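Local coordinates for putative uncharacterized protein (Ustilago maydis, PDB 4GNX) that probably binds single-stranded DNA as one OB-fold subunit of the three-chain replication protein A complex, at residues Leu9-Ile17 and His123-His131. Numbering follows the deposited sequence.
Sequences LRPVTIRQI and HRLEAVHAH
His123 NE2 donates to the backbone O of Val12 at 3.1 Å, the one hydrogen bond between the segments. The carbonyl oxygen lies almost in the imidazole plane, at its edge, while the nitrogen approaches from above the carbonyl plane; the N-H...O angle is 140°, far from straight. His123 reaches this far because CG stands anti to the backbone N (chi1 176°), which carries the ring off the helix toward the turn after strand 9-11.

Pro11 packs straight onto the helix. Its CG sits 3.6 Å from Glu126 O and 3.7 Å from Ala130 CB, and its CB meets the edge of the His123 ring. The small Ala127 lets the backbones close in, with Pro11 O 3.7 Å from Ala127 CA. Thr13 and Gln16 form a capping box: Gln16 N donates to Thr13 OG1 at 3.1 Å, and Thr13 N returns a bond to Gln16 OE1 at 3.0 Å. The second bond, nearly straight and in the amide's plane, fixes the amide's rotation, leaving OE1 4.2 Å from Ala127 CB and NE2 near His131 CB.

Thr13 OG1 also hydrogen-bonds to Leu109 O of a neighbouring subunit. Leu125 packs on Ile102 of that subunit and Gly433 of another, consistent with the C-terminal helix bundle that trimerises replication protein A. Helix 117-135 lies across strand 9-11, which pairs in parallel with strand 38-50, whose Phe41 touches His123.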
loop_
_atom_site.group_PDB
_atom_site.type_symbol
_atom_site.label_atom_id
_atom_site.label_comp_id
_atom_site.label_asym_id
_atom_site.label_seq_id
_atom_site.Cartn_x
_atom_site.Cartn_y
_atom_site.Cartn_z
ATOM N N LEU B 9 10.784 -1.939 -12.968
ATOM C CA LEU B 9 11.642 -1.134 -12.126
ATOM C C LEU B 9 11.586 -1.679 -10.707
ATOM O O LEU B 9 10.678 -1.370 -9.935
ATOM C CB LEU B 9 11.213 0.338 -12.146
ATOM C CG LEU B 9 11.953 1.230 -11.137
ATOM C CD1 LEU B 9 13.400 1.406 -11.566
ATOM C CD2 LEU B 9 11.252 2.566 -10.910
ATOM N N ARG B 10 12.598 -2.461 -10.360
ATOM C CA ARG B 10 12.577 -3.255 -9.139
ATOM C C ARG B 10 13.261 -2.609 -7.945
ATOM O O ARG B 10 14.436 -2.261 -7.998
ATOM C CB ARG B 10 13.139 -4.649 -9.413
ATOM C CG ARG B 10 12.388 -5.339 -10.537
ATOM C CD ARG B 10 12.932 -6.729 -10.820
ATOM N NE ARG B 10 13.171 -7.483 -9.590
ATOM C CZ ARG B 10 13.614 -8.734 -9.544
ATOM N NH1 ARG B 10 13.883 -9.404 -10.655
ATOM N NH2 ARG B 10 13.805 -9.300 -8.361
ATOM N N PRO B 11 12.516 -2.432 -6.855
ATOM C CA PRO B 11 13.189 -1.917 -5.683
ATOM C C PRO B 11 14.037 -3.060 -5.046
ATOM O O PRO B 11 13.564 -4.178 -4.871
ATOM C CB PRO B 11 12.015 -1.499 -4.795
ATOM C CG PRO B 11 10.934 -2.509 -5.117
ATOM C CD PRO B 11 11.112 -2.818 -6.577
ATOM N N VAL B 12 15.289 -2.765 -4.729
ATOM C CA VAL B 12 16.230 -3.781 -4.321
ATOM C C VAL B 12 17.189 -3.211 -3.327
ATOM O O VAL B 12 17.380 -2.000 -3.270
ATOM C CB VAL B 12 17.087 -4.314 -5.497
ATOM C CG1 VAL B 12 16.258 -5.162 -6.477
ATOM C CG2 VAL B 12 17.812 -3.179 -6.199
ATOM N N THR B 13 17.792 -4.105 -2.544
ATOM C CA THR B 13 18.887 -3.735 -1.649
ATOM C C THR B 13 20.186 -4.062 -2.341
ATOM O O THR B 13 20.246 -4.918 -3.222
ATOM C CB THR B 13 18.885 -4.562 -0.367
ATOM O OG1 THR B 13 19.144 -5.945 -0.711
ATOM C CG2 THR B 13 17.546 -4.390 0.408
ATOM N N ILE B 14 21.243 -3.392 -1.925
ATOM C CA ILE B 14 22.517 -3.650 -2.530
ATOM C C ILE B 14 22.854 -5.127 -2.395
ATOM O O ILE B 14 23.420 -5.716 -3.342
ATOM C CB ILE B 14 23.599 -2.731 -1.952
ATOM C CG1 ILE B 14 23.277 -1.273 -2.376
ATOM C CG2 ILE B 14 24.988 -3.192 -2.408
ATOM C CD1 ILE B 14 24.133 -0.208 -1.723
ATOM N N ARG B 15 22.464 -5.742 -1.267
ATOM C CA ARG B 15 22.719 -7.174 -1.077
ATOM C C ARG B 15 22.114 -8.053 -2.165
ATOM O O ARG B 15 22.775 -8.999 -2.660
ATOM C CB ARG B 15 22.181 -7.655 0.243
ATOM C CG ARG B 15 22.739 -9.001 0.667
ATOM C CD ARG B 15 23.969 -8.747 1.521
ATOM N NE ARG B 15 25.222 -9.061 0.843
ATOM C CZ ARG B 15 26.412 -8.567 1.162
ATOM N NH1 ARG B 15 26.554 -7.683 2.147
ATOM N NH2 ARG B 15 27.467 -8.952 0.468
ATOM N N GLN B 16 20.855 -7.757 -2.520
ATOM C CA GLN B 16 20.183 -8.466 -3.610
ATOM C C GLN B 16 20.902 -8.224 -4.912
ATOM O O GLN B 16 21.142 -9.172 -5.673
ATOM C CB GLN B 16 18.734 -8.062 -3.754
ATOM C CG GLN B 16 17.782 -8.622 -2.708
ATOM C CD GLN B 16 16.431 -7.926 -2.778
ATOM O OE1 GLN B 16 16.345 -6.675 -2.720
ATOM N NE2 GLN B 16 15.374 -8.715 -2.944
ATOM N N ILE B 17 21.289 -6.978 -5.166
ATOM C CA ILE B 17 22.134 -6.730 -6.333
ATOM C C ILE B 17 23.335 -7.673 -6.313
ATOM O O ILE B 17 23.585 -8.361 -7.290
ATOM C CB ILE B 17 22.569 -5.265 -6.447
ATOM C CG1 ILE B 17 21.328 -4.370 -6.516
ATOM C CG2 ILE B 17 23.418 -5.069 -7.681
ATOM C CD1 ILE B 17 21.622 -2.906 -6.366
ATOM N N HIS B 123 11.688 2.624 1.505
ATOM C CA HIS B 123 12.407 1.799 0.554
ATOM C C HIS B 123 12.760 0.371 0.981
ATOM O O HIS B 123 12.721 -0.548 0.143
ATOM C CB HIS B 123 13.649 2.483 0.044
ATOM C CG HIS B 123 14.418 1.603 -0.849
ATOM N ND1 HIS B 123 13.880 1.117 -1.992
ATOM C CD2 HIS B 123 15.661 1.016 -0.712
ATOM C CE1 HIS B 123 14.769 0.297 -2.592
ATOM N NE2 HIS B 123 15.859 0.237 -1.814
ATOM N N ARG B 124 13.149 0.167 2.246
ATOM C CA ARG B 124 13.457 -1.179 2.695
ATOM C C ARG B 124 12.221 -2.057 2.583
ATOM O O ARG B 124 12.292 -3.226 2.154
ATOM C CB ARG B 124 13.939 -1.176 4.126
ATOM C CG ARG B 124 15.361 -0.686 4.283
ATOM C CD ARG B 124 15.937 -1.109 5.609
ATOM N NE ARG B 124 17.395 -1.103 5.528
ATOM C CZ ARG B 124 18.210 -1.778 6.336
ATOM N NH1 ARG B 124 17.722 -2.543 7.303
ATOM N NH2 ARG B 124 19.522 -1.686 6.158
ATOM N N LEU B 125 11.076 -1.476 2.935
ATOM C CA LEU B 125 9.815 -2.201 2.923
ATOM C C LEU B 125 9.398 -2.525 1.509
ATOM O O LEU B 125 8.764 -3.546 1.248
ATOM C CB LEU B 125 8.727 -1.413 3.643
ATOM C CG LEU B 125 8.993 -1.156 5.133
ATOM C CD1 LEU B 125 7.893 -0.317 5.758
ATOM C CD2 LEU B 125 9.156 -2.456 5.910
ATOM N N GLU B 126 9.758 -1.655 0.583
ATOM C CA GLU B 126 9.316 -1.837 -0.773
ATOM C C GLU B 126 10.062 -3.021 -1.354
ATOM O O GLU B 126 9.479 -3.833 -2.069
ATOM C CB GLU B 126 9.557 -0.565 -1.571
ATOM C CG GLU B 126 8.525 -0.347 -2.669
ATOM C CD GLU B 126 8.812 0.857 -3.559
ATOM O OE1 GLU B 126 7.906 1.154 -4.390
ATOM O OE2 GLU B 126 9.919 1.485 -3.433
ATOM N N ALA B 127 11.342 -3.138 -0.992
ATOM C CA ALA B 127 12.180 -4.279 -1.390
ATOM C C ALA B 127 11.676 -5.567 -0.797
ATOM O O ALA B 127 11.625 -6.586 -1.478
ATOM C CB ALA B 127 13.619 -4.070 -0.981
ATOM N N VAL B 128 11.304 -5.532 0.475
ATOM C CA VAL B 128 10.716 -6.717 1.104
ATOM C C VAL B 128 9.447 -7.070 0.328
ATOM O O VAL B 128 9.302 -8.190 -0.217
ATOM C CB VAL B 128 10.449 -6.509 2.618
ATOM C CG1 VAL B 128 9.733 -7.695 3.229
ATOM C CG2 VAL B 128 11.766 -6.291 3.351
ATOM N N HIS B 129 8.543 -6.106 0.237
ATOM C CA HIS B 129 7.268 -6.346 -0.424
ATOM C C HIS B 129 7.438 -6.879 -1.817
ATOM O O HIS B 129 6.794 -7.856 -2.196
ATOM C CB HIS B 129 6.398 -5.088 -0.413
ATOM C CG HIS B 129 5.026 -5.314 -0.965
ATOM N ND1 HIS B 129 4.094 -6.016 -0.304
ATOM C CD2 HIS B 129 4.469 -4.962 -2.175
ATOM C CE1 HIS B 129 2.979 -6.100 -1.045
ATOM N NE2 HIS B 129 3.210 -5.464 -2.194
ATOM N N ALA B 130 8.323 -6.262 -2.591
ATOM C CA ALA B 130 8.565 -6.746 -3.947
ATOM C C ALA B 130 9.025 -8.200 -3.921
ATOM O O ALA B 130 8.374 -9.042 -4.522
ATOM C CB ALA B 130 9.544 -5.856 -4.683
ATOM N N HIS B 131 10.093 -8.495 -3.164
ATOM C CA HIS B 131 10.641 -9.850 -2.999
ATOM C C HIS B 131 9.603 -10.846 -2.620
ATOM O O HIS B 131 9.594 -11.959 -3.131
ATOM C CB HIS B 131 11.748 -9.847 -1.958
ATOM C CG HIS B 131 12.218 -11.217 -1.562
ATOM N ND1 HIS B 131 11.834 -11.806 -0.403
ATOM C CD2 HIS B 131 13.053 -12.128 -2.214
ATOM C CE1 HIS B 131 12.395 -13.035 -0.320
ATOM N NE2 HIS B 131 13.143 -13.230 -1.430
#